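Long-range contacts in alanine racemase (Enterococcus faecalis, PDB 3E5P), which is a dimeric alanine racemase family member, built from an eight-stranded barrel and a second domain rich in strands, with pyridoxal-5'-phosphate bound: residues V104-Q109 and L127-K132; Q117-E122 and H158-W163; I254-L259 and E276-T281; R305-G310 and M318-E323. The protein carries 1 engineered substitution. All blocks are in the same frame, centred on the assembly; numbering follows the deposited sequence.

Interaction 1: residues V104-Q109 and L127-K132; sequences VTVATQ and LRVHLK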
loop_
_atom_site.group_PDB
_atom_site.type_symbol
_atom_site.label_atom_id
_atom_site.label_comp_id
_atom_site.label_asym_id
_atom_site.label_seq_id
_atom_site.Cartn_x
_atom_site.Cartn_y
_atom_site.Cartn_z
ATOM N N VAL C 104 1.689 -2.767 27.439
ATOM C CA VAL C 104 1.295 -3.866 26.543
ATOM C C VAL C 104 0.013 -4.566 26.956
ATOM O O VAL C 104 -0.362 -4.565 28.138
ATOM C CB VAL C 104 2.369 -4.971 26.446
ATOM C CG1 VAL C 104 3.592 -4.439 25.764
ATOM C CG2 VAL C 104 2.698 -5.501 27.829
ATOM N N THR C 105 -0.657 -5.171 25.980
ATOM C CA THR C 105 -1.876 -5.888 26.282
ATOM C C THR C 105 -1.464 -7.336 26.489
ATOM O O THR C 105 -0.535 -7.824 25.845
ATOM C CB THR C 105 -2.927 -5.777 25.140
ATOM O OG1 THR C 105 -2.755 -6.841 24.203
ATOM C CG2 THR C 105 -2.768 -4.476 24.407
ATOM N N VAL C 106 -2.140 -8.011 27.410
ATOM C CA VAL C 106 -1.851 -9.403 27.705
ATOM C C VAL C 106 -3.110 -10.208 27.423
ATOM O O VAL C 106 -4.218 -9.772 27.746
ATOM C CB VAL C 106 -1.443 -9.588 29.183
ATOM C CG1 VAL C 106 -1.175 -11.053 29.470
ATOM C CG2 VAL C 106 -0.208 -8.750 29.484
ATOM N N ALA C 107 -2.935 -11.386 26.829
ATOM C CA ALA C 107 -4.070 -12.234 26.489
ATOM C C ALA C 107 -4.002 -13.642 27.069
ATOM O O ALA C 107 -4.951 -14.413 26.931
ATOM C CB ALA C 107 -4.204 -12.311 24.989
ATOM N N THR C 108 -2.883 -13.978 27.707
ATOM C CA THR C 108 -2.703 -15.301 28.297
ATOM C C THR C 108 -1.828 -15.242 29.545
ATOM O O THR C 108 -1.009 -14.342 29.685
ATOM C CB THR C 108 -2.023 -16.264 27.307
ATOM O OG1 THR C 108 -0.652 -15.877 27.118
ATOM C CG2 THR C 108 -2.741 -16.249 25.968
ATOM N N GLN C 109 -2.001 -16.196 30.456
ATOM C CA GLN C 109 -1.178 -16.228 31.658
ATOM C C GLN C 109 0.180 -16.762 31.231
ATOM O O GLN C 109 1.206 -16.419 31.806
ATOM C CB GLN C 109 -1.779 -17.152 32.717
ATOM C CG GLN C 109 -3.247 -17.436 32.521
ATOM C CD GLN C 109 -3.486 -18.456 31.425
ATOM O OE1 GLN C 109 -3.152 -19.633 31.577
ATOM N NE2 GLN C 109 -4.059 -18.010 30.311
ATOM N N LEU C 127 6.314 -3.404 34.686
ATOM C CA LEU C 127 5.770 -3.509 33.335
ATOM C C LEU C 127 4.281 -3.190 33.389
ATOM O O LEU C 127 3.530 -3.859 34.103
ATOM C CB LEU C 127 5.960 -4.935 32.813
ATOM C CG LEU C 127 6.030 -5.182 31.307
ATOM C CD1 LEU C 127 5.911 -6.671 31.065
ATOM C CD2 LEU C 127 4.935 -4.442 30.586
ATOM N N ARG C 128 3.864 -2.162 32.649
ATOM C CA ARG C 128 2.456 -1.752 32.604
ATOM C C ARG C 128 1.701 -2.675 31.655
ATOM O O ARG C 128 1.906 -2.615 30.442
ATOM C CB ARG C 128 2.307 -0.329 32.070
ATOM C CG ARG C 128 3.082 0.758 32.777
ATOM C CD ARG C 128 2.965 2.032 31.955
ATOM N NE ARG C 128 3.536 3.196 32.610
ATOM C CZ ARG C 128 3.511 4.423 32.095
ATOM N NH1 ARG C 128 2.940 4.641 30.914
ATOM N NH2 ARG C 128 4.062 5.436 32.759
ATOM N N VAL C 129 0.823 -3.509 32.198
ATOM C CA VAL C 129 0.070 -4.424 31.357
ATOM C C VAL C 129 -1.440 -4.203 31.402
ATOM O O VAL C 129 -2.013 -3.948 32.458
ATOM C CB VAL C 129 0.363 -5.895 31.739
ATOM C CG1 VAL C 129 1.822 -6.037 32.152
ATOM C CG2 VAL C 129 -0.569 -6.352 32.854
ATOM N N HIS C 130 -2.074 -4.280 30.237
ATOM C CA HIS C 130 -3.528 -4.147 30.140
ATOM C C HIS C 130 -4.022 -5.526 29.717
ATOM O O HIS C 130 -3.598 -6.047 28.693
ATOM C CB HIS C 130 -3.943 -3.112 29.074
ATOM C CG HIS C 130 -3.671 -1.690 29.457
ATOM N ND1 HIS C 130 -4.560 -0.666 29.192
ATOM C CD2 HIS C 130 -2.602 -1.114 30.062
ATOM C CE1 HIS C 130 -4.050 0.476 29.618
ATOM N NE2 HIS C 130 -2.863 0.233 30.150
ATOM N N LEU C 131 -4.901 -6.124 30.503
ATOM C CA LEU C 131 -5.411 -7.449 30.174
ATOM C C LEU C 131 -6.621 -7.344 29.260
ATOM O O LEU C 131 -7.543 -6.572 29.520
ATOM C CB LEU C 131 -5.793 -8.198 31.454
ATOM C CG LEU C 131 -4.660 -8.383 32.470
ATOM C CD1 LEU C 131 -5.181 -9.100 33.723
ATOM C CD2 LEU C 131 -3.534 -9.182 31.829
ATOM N N LYS C 132 -6.620 -8.103 28.172
ATOM C CA LYS C 132 -7.756 -8.054 27.273
ATOM C C LYS C 132 -8.659 -9.253 27.468
ATOM O O LYS C 132 -8.215 -10.399 27.477
ATOM C CB LYS C 132 -7.310 -7.996 25.809
ATOM C CG LYS C 132 -8.471 -7.724 24.841
ATOM C CD LYS C 132 -8.041 -7.767 23.388
ATOM C CE LYS C 132 -9.238 -7.596 22.468
ATOM N NZ LYS C 132 -8.896 -7.796 21.026
#

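Interaction 2: residues Q117-E122 and H158-W163; sequences QQLTPE and HKEFLW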
loop_
_atom_site.group_PDB
_atom_site.type_symbol
_atom_site.label_atom_id
_atom_site.label_comp_id
_atom_site.label_asym_id
_atom_site.label_seq_id
_atom_site.Cartn_x
_atom_site.Cartn_y
_atom_site.Cartn_z
ATOM N N GLN C 117 9.874 -14.144 34.398
ATOM C CA GLN C 117 11.297 -14.446 34.333
ATOM C C GLN C 117 11.831 -13.342 33.428
ATOM O O GLN C 117 11.051 -12.548 32.903
ATOM C CB GLN C 117 11.525 -15.815 33.685
ATOM C CG GLN C 117 10.476 -16.865 34.048
ATOM C CD GLN C 117 10.391 -17.145 35.539
ATOM O OE1 GLN C 117 9.452 -17.792 36.004
ATOM N NE2 GLN C 117 11.374 -16.664 36.292
ATOM N N GLN C 118 13.139 -13.266 33.234
ATOM C CA GLN C 118 13.667 -12.212 32.371
ATOM C C GLN C 118 13.213 -10.817 32.858
ATOM O O GLN C 118 13.462 -9.804 32.204
ATOM C CB GLN C 118 13.201 -12.461 30.922
ATOM C CG GLN C 118 13.572 -11.372 29.915
ATOM C CD GLN C 118 13.102 -11.689 28.507
ATOM O OE1 GLN C 118 12.021 -12.249 28.311
ATOM N NE2 GLN C 118 13.904 -11.319 27.519
ATOM N N LEU C 119 12.556 -10.771 34.014
ATOM C CA LEU C 119 12.078 -9.511 34.575
ATOM C C LEU C 119 12.685 -9.359 35.969
ATOM O O LEU C 119 12.523 -10.235 36.816
ATOM C CB LEU C 119 10.548 -9.533 34.649
ATOM C CG LEU C 119 9.726 -8.241 34.664
ATOM C CD1 LEU C 119 9.982 -7.432 33.399
ATOM C CD2 LEU C 119 8.247 -8.597 34.753
ATOM N N THR C 120 13.381 -8.249 36.195
ATOM C CA THR C 120 14.097 -8.034 37.447
ATOM C C THR C 120 13.267 -8.494 38.642
ATOM O O THR C 120 12.044 -8.349 38.654
ATOM C CB THR C 120 14.475 -6.550 37.604
ATOM O OG1 THR C 120 15.541 -6.228 36.703
ATOM C CG2 THR C 120 15.087 -6.298 38.974
ATOM N N PRO C 121 14.160 -9.067 39.736
ATOM C CA PRO C 121 13.480 -9.578 40.930
ATOM C C PRO C 121 12.474 -8.575 41.483
ATOM O O PRO C 121 11.394 -8.966 41.926
ATOM C CB PRO C 121 14.628 -9.774 41.922
ATOM C CG PRO C 121 15.818 -10.029 41.067
ATOM C CD PRO C 121 15.625 -9.194 39.833
ATOM N N GLU C 122 12.612 -7.275 41.364
ATOM C CA GLU C 122 11.831 -6.248 42.043
ATOM C C GLU C 122 11.757 -4.878 41.375
ATOM O O GLU C 122 11.617 -3.857 42.046
ATOM C CB GLU C 122 12.231 -6.158 43.517
ATOM C CG GLU C 122 11.137 -5.620 44.425
ATOM C CD GLU C 122 11.377 -5.949 45.885
ATOM O OE1 GLU C 122 10.488 -5.665 46.714
ATOM O OE2 GLU C 122 12.456 -6.492 46.204
ATOM N N HIS C 158 2.954 -9.925 41.783
ATOM C CA HIS C 158 4.336 -9.639 41.405
ATOM C C HIS C 158 4.661 -8.168 41.143
ATOM O O HIS C 158 4.245 -7.594 40.139
ATOM C CB HIS C 158 4.697 -10.487 40.185
ATOM C CG HIS C 158 4.462 -11.952 40.390
ATOM N ND1 HIS C 158 5.232 -12.717 41.240
ATOM C CD2 HIS C 158 3.510 -12.779 39.897
ATOM C CE1 HIS C 158 4.766 -13.953 41.260
ATOM N NE2 HIS C 158 3.722 -14.017 40.454
ATOM N N LYS C 159 5.430 -7.579 42.056
ATOM C CA LYS C 159 5.840 -6.180 41.975
ATOM C C LYS C 159 6.455 -5.878 40.618
ATOM O O LYS C 159 6.509 -4.723 40.201
ATOM C CB LYS C 159 6.882 -5.859 43.055
ATOM C CG LYS C 159 6.692 -6.577 44.384
ATOM C CD LYS C 159 7.866 -6.302 45.337
ATOM C CE LYS C 159 7.793 -7.147 46.623
ATOM N NZ LYS C 159 8.041 -8.605 46.382
ATOM N N GLU C 160 6.942 -6.913 39.940
ATOM C CA GLU C 160 7.567 -6.739 38.631
ATOM C C GLU C 160 6.539 -6.209 37.644
ATOM O O GLU C 160 6.878 -5.570 36.653
ATOM C CB GLU C 160 8.124 -8.068 38.121
ATOM C CG GLU C 160 9.281 -8.635 38.937
ATOM C CD GLU C 160 8.874 -9.054 40.337
ATOM O OE1 GLU C 160 8.198 -10.095 40.469
ATOM O OE2 GLU C 160 9.232 -8.344 41.303
ATOM N N PHE C 161 5.273 -6.491 37.934
ATOM C CA PHE C 161 4.174 -6.054 37.093
ATOM C C PHE C 161 3.443 -4.859 37.693
ATOM O O PHE C 161 3.666 -4.470 38.844
ATOM C CB PHE C 161 3.165 -7.190 36.882
ATOM C CG PHE C 161 3.672 -8.313 36.018
ATOM C CD1 PHE C 161 4.108 -8.068 34.716
ATOM C CD2 PHE C 161 3.689 -9.623 36.497
ATOM C CE1 PHE C 161 4.551 -9.112 33.908
ATOM C CE2 PHE C 161 4.133 -10.674 35.693
ATOM C CZ PHE C 161 4.563 -10.419 34.399
ATOM N N LEU C 162 2.559 -4.295 36.882
ATOM C CA LEU C 162 1.742 -3.160 37.257
ATOM C C LEU C 162 0.631 -3.190 36.241
ATOM O O LEU C 162 0.882 -2.979 35.057
ATOM C CB LEU C 162 2.544 -1.869 37.125
ATOM C CG LEU C 162 1.840 -0.530 37.371
ATOM C CD1 LEU C 162 0.986 -0.164 36.177
ATOM C CD2 LEU C 162 1.018 -0.598 38.655
ATOM N N TRP C 163 -0.592 -3.479 36.668
ATOM C CA TRP C 163 -1.658 -3.519 35.685
ATOM C C TRP C 163 -2.432 -2.221 35.607
ATOM O O TRP C 163 -3.203 -1.850 36.488
ATOM C CB TRP C 163 -2.568 -4.746 35.879
ATOM C CG TRP C 163 -3.634 -4.674 36.892
ATOM C CD1 TRP C 163 -3.487 -4.413 38.214
ATOM C CD2 TRP C 163 -5.018 -4.980 36.688
ATOM N NE1 TRP C 163 -4.699 -4.547 38.863
ATOM C CE2 TRP C 163 -5.656 -4.894 37.947
ATOM C CE3 TRP C 163 -5.782 -5.322 35.567
ATOM C CZ2 TRP C 163 -7.025 -5.141 38.117
ATOM C CZ3 TRP C 163 -7.144 -5.567 35.736
ATOM C CH2 TRP C 163 -7.750 -5.475 37.004
#

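Interaction 3: residues I254-L259 and E276-T281; sequences IHVKRL and EEWIGT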
loop_
_atom_site.group_PDB
_atom_site.type_symbol
_atom_site.label_atom_id
_atom_site.label_comp_id
_atom_site.label_asym_id
_atom_site.label_seq_id
_atom_site.Cartn_x
_atom_site.Cartn_y
_atom_site.Cartn_z
ATOM N N ILE C 254 -0.604 16.032 -16.617
ATOM C CA ILE C 254 0.750 16.267 -17.086
ATOM C C ILE C 254 0.841 16.005 -18.576
ATOM O O ILE C 254 1.925 15.971 -19.149
ATOM C CB ILE C 254 1.764 15.374 -16.365
ATOM C CG1 ILE C 254 1.381 13.905 -16.546
ATOM C CG2 ILE C 254 1.840 15.762 -14.900
ATOM C CD1 ILE C 254 2.459 12.953 -16.101
ATOM N N HIS C 255 -0.313 15.824 -19.198
ATOM C CA HIS C 255 -0.377 15.568 -20.621
ATOM C C HIS C 255 -1.838 15.562 -21.021
ATOM O O HIS C 255 -2.660 14.930 -20.366
ATOM C CB HIS C 255 0.276 14.221 -20.950
ATOM C CG HIS C 255 0.409 13.952 -22.418
ATOM N ND1 HIS C 255 -0.360 13.017 -23.078
ATOM C CD2 HIS C 255 1.226 14.493 -23.354
ATOM C CE1 HIS C 255 -0.023 12.992 -24.357
ATOM N NE2 HIS C 255 0.938 13.877 -24.550
ATOM N N VAL C 256 -2.153 16.295 -22.082
ATOM C CA VAL C 256 -3.515 16.374 -22.588
ATOM C C VAL C 256 -3.453 16.212 -24.087
ATOM O O VAL C 256 -2.669 16.881 -24.754
ATOM C CB VAL C 256 -4.164 17.731 -22.280
ATOM C CG1 VAL C 256 -5.614 17.718 -22.719
ATOM C CG2 VAL C 256 -4.068 18.030 -20.796
ATOM N N LYS C 257 -4.277 15.321 -24.617
ATOM C CA LYS C 257 -4.293 15.074 -26.046
ATOM C C LYS C 257 -5.678 14.676 -26.527
ATOM O O LYS C 257 -6.478 14.116 -25.772
ATOM C CB LYS C 257 -3.278 13.975 -26.406
ATOM C CG LYS C 257 -3.877 12.624 -26.833
ATOM C CD LYS C 257 -4.492 11.856 -25.664
ATOM C CE LYS C 257 -3.448 11.102 -24.846
ATOM N NZ LYS C 257 -3.015 9.838 -25.504
ATOM N N ARG C 258 -5.959 14.974 -27.789
ATOM C CA ARG C 258 -7.239 14.625 -28.363
ATOM C C ARG C 258 -7.068 13.358 -29.185
ATOM O O ARG C 258 -6.092 13.203 -29.910
ATOM C CB ARG C 258 -7.768 15.757 -29.244
ATOM C CG ARG C 258 -9.124 15.440 -29.846
ATOM C CD ARG C 258 -9.752 16.629 -30.555
ATOM N NE ARG C 258 -8.942 17.106 -31.676
ATOM C CZ ARG C 258 -9.417 17.834 -32.682
ATOM N NH1 ARG C 258 -10.702 18.166 -32.712
ATOM N NH2 ARG C 258 -8.606 18.228 -33.654
ATOM N N LEU C 259 -8.025 12.452 -29.052
ATOM C CA LEU C 259 -8.005 11.187 -29.763
ATOM C C LEU C 259 -9.225 11.067 -30.667
ATOM O O LEU C 259 -10.301 11.577 -30.348
ATOM C CB LEU C 259 -7.978 10.027 -28.760
ATOM C CG LEU C 259 -6.628 9.742 -28.099
ATOM C CD1 LEU C 259 -6.798 8.813 -26.918
ATOM C CD2 LEU C 259 -5.694 9.136 -29.132
ATOM N N GLU C 276 -14.613 12.178 -30.848
ATOM C CA GLU C 276 -13.542 13.105 -30.526
ATOM C C GLU C 276 -13.531 13.229 -29.011
ATOM O O GLU C 276 -14.530 13.628 -28.408
ATOM C CB GLU C 276 -13.815 14.472 -31.162
ATOM C CG GLU C 276 -13.668 14.509 -32.682
ATOM C CD GLU C 276 -12.238 14.249 -33.143
ATOM O OE1 GLU C 276 -11.975 14.323 -34.360
ATOM O OE2 GLU C 276 -11.375 13.967 -32.287
ATOM N N GLU C 277 -12.414 12.867 -28.392
ATOM C CA GLU C 277 -12.303 12.933 -26.940
ATOM C C GLU C 277 -10.994 13.544 -26.492
ATOM O O GLU C 277 -9.960 13.369 -27.138
ATOM C CB GLU C 277 -12.432 11.536 -26.326
ATOM C CG GLU C 277 -13.851 11.108 -26.007
ATOM C CD GLU C 277 -13.913 9.703 -25.423
ATOM O OE1 GLU C 277 -13.132 9.408 -24.491
ATOM O OE2 GLU C 277 -14.748 8.894 -25.892
ATOM N N TRP C 278 -11.046 14.271 -25.382
ATOM C CA TRP C 278 -9.851 14.893 -24.828
ATOM C C TRP C 278 -9.377 14.046 -23.658
ATOM O O TRP C 278 -10.043 13.967 -22.620
ATOM C CB TRP C 278 -10.147 16.316 -24.358
ATOM C CG TRP C 278 -10.440 17.262 -25.481
ATOM C CD1 TRP C 278 -11.645 17.473 -26.088
ATOM C CD2 TRP C 278 -9.500 18.098 -26.160
ATOM N NE1 TRP C 278 -11.513 18.386 -27.104
ATOM C CE2 TRP C 278 -10.205 18.787 -27.170
ATOM C CE3 TRP C 278 -8.127 18.331 -26.013
ATOM C CZ2 TRP C 278 -9.584 19.692 -28.030
ATOM C CZ3 TRP C 278 -7.511 19.232 -26.868
ATOM C CH2 TRP C 278 -8.241 19.899 -27.865
ATOM N N ILE C 279 -8.224 13.412 -23.823
ATOM C CA ILE C 279 -7.702 12.559 -22.771
ATOM C C ILE C 279 -6.512 13.155 -22.023
ATOM O O ILE C 279 -5.499 13.526 -22.630
ATOM C CB ILE C 279 -7.319 11.200 -23.348
ATOM C CG1 ILE C 279 -8.452 10.697 -24.248
ATOM C CG2 ILE C 279 -7.056 10.217 -22.238
ATOM C CD1 ILE C 279 -9.816 10.651 -23.589
ATOM N N GLY C 280 -6.650 13.238 -20.699
ATOM C CA GLY C 280 -5.594 13.778 -19.860
ATOM C C GLY C 280 -4.901 12.708 -19.038
ATOM O O GLY C 280 -5.544 11.783 -18.544
ATOM N N THR C 281 -3.587 12.832 -18.885
ATOM C CA THR C 281 -2.804 11.862 -18.126
ATOM C C THR C 281 -2.509 12.356 -16.716
ATOM O O THR C 281 -1.983 13.451 -16.523
ATOM C CB THR C 281 -1.478 11.556 -18.827
ATOM O OG1 THR C 281 -1.748 10.867 -20.053
ATOM C CG2 THR C 281 -0.588 10.692 -17.947
#

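Interaction 4: residues R305-G310 and M318-E323; sequences RCEIVG and MIRLAE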
loop_
_atom_site.group_PDB
_atom_site.type_symbol
_atom_site.label_atom_id
_atom_site.label_comp_id
_atom_site.label_asym_id
_atom_site.label_seq_id
_atom_site.Cartn_x
_atom_site.Cartn_y
_atom_site.Cartn_z
ATOM N N ARG C 305 -16.522 16.840 -12.903
ATOM C CA ARG C 305 -16.199 15.422 -12.821
ATOM C C ARG C 305 -15.643 14.889 -14.142
ATOM O O ARG C 305 -16.099 15.261 -15.225
ATOM C CB ARG C 305 -17.438 14.613 -12.421
ATOM C CG ARG C 305 -18.254 15.231 -11.289
ATOM C CD ARG C 305 -18.899 14.168 -10.384
ATOM N NE ARG C 305 -17.865 13.538 -9.572
ATOM C CZ ARG C 305 -17.785 13.618 -8.250
ATOM N NH1 ARG C 305 -18.694 14.285 -7.556
ATOM N NH2 ARG C 305 -16.751 13.078 -7.631
ATOM N N CYS C 306 -14.651 14.011 -14.039
ATOM C CA CYS C 306 -14.019 13.409 -15.203
ATOM C C CYS C 306 -13.859 11.915 -14.970
ATOM O O CYS C 306 -13.275 11.489 -13.980
ATOM C CB CYS C 306 -12.659 14.063 -15.449
ATOM S SG CYS C 306 -12.775 15.829 -15.809
ATOM N N GLU C 307 -14.385 11.120 -15.895
ATOM C CA GLU C 307 -14.303 9.668 -15.795
ATOM C C GLU C 307 -12.875 9.180 -16.013
ATOM O O GLU C 307 -12.193 9.620 -16.940
ATOM C CB GLU C 307 -15.244 9.006 -16.802
ATOM C CG GLU C 307 -15.615 7.573 -16.457
ATOM C CD GLU C 307 -16.417 6.898 -17.551
ATOM O OE1 GLU C 307 -17.511 7.401 -17.885
ATOM O OE2 GLU C 307 -15.955 5.864 -18.079
ATOM N N ILE C 308 -12.427 8.271 -15.154
ATOM C CA ILE C 308 -10.975 7.686 -15.333
ATOM C C ILE C 308 -11.565 6.786 -16.413
ATOM O O ILE C 308 -12.583 6.129 -16.198
ATOM C CB ILE C 308 -10.597 6.992 -14.078
ATOM C CG1 ILE C 308 -10.322 8.139 -13.102
ATOM C CG2 ILE C 308 -9.324 6.206 -14.355
ATOM C CD1 ILE C 308 -10.281 7.709 -11.652
ATOM N N VAL C 309 -10.919 6.761 -17.574
ATOM C CA VAL C 309 -11.124 5.752 -18.599
ATOM C C VAL C 309 -10.084 4.800 -18.968
ATOM O O VAL C 309 -8.979 5.338 -19.013
ATOM C CB VAL C 309 -11.895 6.257 -19.952
ATOM C CG1 VAL C 309 -13.291 6.826 -19.679
ATOM C CG2 VAL C 309 -10.977 7.369 -20.418
ATOM N N GLY C 310 -10.263 3.502 -19.170
ATOM C CA GLY C 310 -9.126 2.646 -19.461
ATOM C C GLY C 310 -8.457 2.130 -18.199
ATOM O O GLY C 310 -8.659 2.657 -17.108
ATOM N N MET C 318 -5.757 7.522 -16.999
ATOM C CA MET C 318 -6.278 8.484 -17.963
ATOM C C MET C 318 -7.703 8.919 -17.646
ATOM O O MET C 318 -8.544 8.098 -17.302
ATOM C CB MET C 318 -6.256 7.886 -19.377
ATOM C CG MET C 318 -4.904 7.836 -20.053
ATOM S SD MET C 318 -3.732 6.725 -19.257
ATOM C CE MET C 318 -4.076 5.144 -20.104
ATOM N N ILE C 319 -7.968 10.214 -17.761
ATOM C CA ILE C 319 -9.302 10.737 -17.528
ATOM C C ILE C 319 -9.769 11.462 -18.778
ATOM O O ILE C 319 -8.989 12.166 -19.420
ATOM C CB ILE C 319 -9.355 11.739 -16.355
ATOM C CG1 ILE C 319 -8.293 12.821 -16.528
ATOM C CG2 ILE C 319 -9.167 11.021 -15.052
ATOM C CD1 ILE C 319 -8.366 13.888 -15.459
ATOM N N ARG C 320 -11.036 11.262 -19.130
ATOM C CA ARG C 320 -11.620 11.912 -20.288
ATOM C C ARG C 320 -12.019 13.291 -19.810
ATOM O O ARG C 320 -12.883 13.428 -18.948
ATOM C CB ARG C 320 -12.863 11.165 -20.763
ATOM C CG ARG C 320 -13.710 11.950 -21.766
ATOM C CD ARG C 320 -15.195 11.654 -21.575
ATOM N NE ARG C 320 -15.485 10.223 -21.653
ATOM C CZ ARG C 320 -16.200 9.554 -20.751
ATOM N NH1 ARG C 320 -16.702 10.187 -19.700
ATOM N NH2 ARG C 320 -16.401 8.252 -20.893
ATOM N N LEU C 321 -11.377 14.311 -20.360
ATOM C CA LEU C 321 -11.671 15.673 -19.971
ATOM C C LEU C 321 -12.945 16.131 -20.662
ATOM O O LEU C 321 -13.331 15.585 -21.693
ATOM C CB LEU C 321 -10.503 16.574 -20.342
ATOM C CG LEU C 321 -9.159 16.137 -19.759
ATOM C CD1 LEU C 321 -8.048 16.969 -20.387
ATOM C CD2 LEU C 321 -9.176 16.277 -18.252
ATOM N N ALA C 322 -13.599 17.126 -20.076
ATOM C CA ALA C 322 -14.839 17.663 -20.615
ATOM C C ALA C 322 -14.559 18.515 -21.842
ATOM O O ALA C 322 -14.954 18.179 -22.963
ATOM C CB ALA C 322 -15.545 18.497 -19.552
ATOM N N GLU C 323 -13.880 19.629 -21.622
ATOM C CA GLU C 323 -13.553 20.528 -22.713
ATOM C C GLU C 323 -12.046 20.694 -22.722
ATOM O O GLU C 323 -11.384 20.456 -21.709
ATOM C CB GLU C 323 -14.256 21.877 -22.507
ATOM C CG GLU C 323 -15.778 21.744 -22.383
ATOM C CD GLU C 323 -16.475 23.043 -21.990
ATOM O OE1 GLU C 323 -16.039 23.680 -21.002
ATOM O OE2 GLU C 323 -17.466 23.417 -22.661
#

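Interaction 1: residues V104-Q109 and L127-K132
The one ring in this pair, the imidazole of His130, is carried clear of its strand neighbour: only CB comes near, 4.0 Å from Val104 O. His130 and Thr105, bridge partners, point to the same face of the sheet; chi1 of -72° sets CG of His130 beside its backbone N. Both ring nitrogens are hydrogen-bonded, ND1 to His203 NE2 and NE2 to Glu164 OE1, and the His203 ring meets it steeply inclined, which should hold the imidazole's rotation. Across the strands, four backbone bonds alternate in parallel fashion, from Val104 N on Arg128 O to Lys132 N on Val106 O. His130 contributes both ways: its N gives to Val104 O at 2.7 Å and its O receives Val106 N at 2.8 Å.

The other face is aliphatic. Val106 and Leu131 lie side by side, CD2 of Leu131 3.4 Å from Val106 CB, while Val106 CG2 meets Val129 CB at 3.7 Å. Farther back, Val104 CG2 meets Leu127 CD2 at 3.7 Å, the two side chains at about a right angle. Helix 109-116 covers this face through Trp111 and Leu112. The extended side chain of Lys132 comes to about 5 Å from the bound pyridoxal-5'-phosphate. This is a beta-alpha-beta unit of a TIM barrel, His130 turned inward and valines and leucines outward under the helix.

Interaction 2: residues Q117-E122 and H158-W163
Apolar contact comes first: Leu119 lays one methyl, CD2, over a face of the Phe161 ring, 4.2 Å from its centroid and 26° off the normal, a CH-pi contact displaced to the CE1 side. The same methyl presses on Glu160 CB at 3.4 Å, so it sits in the corner between the two residues. Leu119 reaches there because CG stands anti to the backbone N (chi1 -156°). The ring is walled further by Leu112 and Ala115 of helix 109-116.

The charged contact lies nearer solvent. Glu122, extended beyond CG, crosses the Lys159 chain at a slant. Its OE1 lies against the Lys159 methylenes, 3.0 Å from CD, while Lys159 NZ stays 3.8 Å from that OE1, a long salt bridge. The crowding of the Glu160 carboxylate against Thr120 and Pro121 is doubtful in the model.

No clear hydrogen bond crosses the contact; within 158-163 a type I turn is closed by Phe161 N on His158 O at 2.7 Å. Both pieces are helix-to-strand connections, one leaving helix 109-116, the other leading into strand 161-167; their meeting beside the N-terminal ends of neighbouring strands is the helix-to-strand loop end of a TIM barrel.

Interaction 3: residues I254-L259 and E276-T281
Segments 254-259 and 276-281 run antiparallel, the short axes of 256-259 and 277-281 at 147°, and six backbone bonds tie the segments from Ile254 N on Thr281 O to Glu277 N on Leu259 O. They form one side of the three-stranded antiparallel sheet of the C-terminal part, with 256-259 at its edge within the chain.

On one face Arg258 lies over Trp278. Its CB stands 4.1 Å from the centroid of the six-membered ring and only 8° off the normal, a CH-pi contact; CD follows, 4.0 Å from CZ2, and the guanidinium tilts 25° from the indole plane. Glu276 OE2 approaches Arg258 NE to 4.0 Å but well out of the guanidinium plane, so the attraction is one of charge alone. Val256 CG1 comes to the edge of the indole, 4.2 Å from Trp278 CE3.

The opposite face carries Lys257, Ile279 and Leu259. Lys257 folds at three successive torsions, which lays its CD 3.7 Å from Ile279 CB, and its NZ then bonds to Gly138 O of the second subunit. Arg139 of that subunit packs on Lys257 and Thr281, making this face part of the dimer interface. Leu259 CD1 meets Ile279 CG1 at 3.7 Å, the side chains roughly perpendicular. At the far end Thr281 sets its CB 3.8 Å from His255 CB.

Interaction 4: residues R305-G310 and M318-E323
Arg320 curls back to set its guanidinium against Glu307 and Val309 where two sheets meet, a mixed one ended by strand 304-307 and the three-stranded antiparallel one ended by 317-321; a single bridge, Ile308 with Ile319, joins them. From CB, 4.2 Å from Glu307 O, the chain leaves with CG anti to the backbone N (chi1 167°), then bends at the next two torsions. NE turns to Glu277 in a long, weak ion pair. CZ comes 4.1 Å from Val309 CG1, and that methyl lies over one face of the guanidinium. At the edge, Glu307 OE1 takes both NH2 (3.3 Å) and NH1 (3.4 Å) in weak bonds of a salt bridge, the carboxylate standing nearly perpendicular (86°) to the guanidinium. NH1 also rests on Glu307 CB. NH2 makes a further weak hydrogen bond to Tyr271 OH. Behind this, Ile308 CG1 meets Ile319 CG2 at 3.7 Å, and Val309 N bonds to Met318 O at 2.7 Å.

The four contacts fall into two groups at opposite ends of the chain, with centres of interactions 1 and 3 about 58 Å apart. Interactions 1 and 2 share the barrel: strand 127-132 bonds on through its other edge to strand 161-167, so the buried sheet core of the first passes into the partly exposed loop contact of the second. There backbone pairing gives way to a methyl on a ring and a long ion pair. Interactions 3 and 4 meet through strands 277-282 and 317-321, neighbours in one sheet. Interaction 3 is regular pairing with one face at the dimer interface; interaction 4, more buried, joins two sheets with few backbone bonds and a salt bridge.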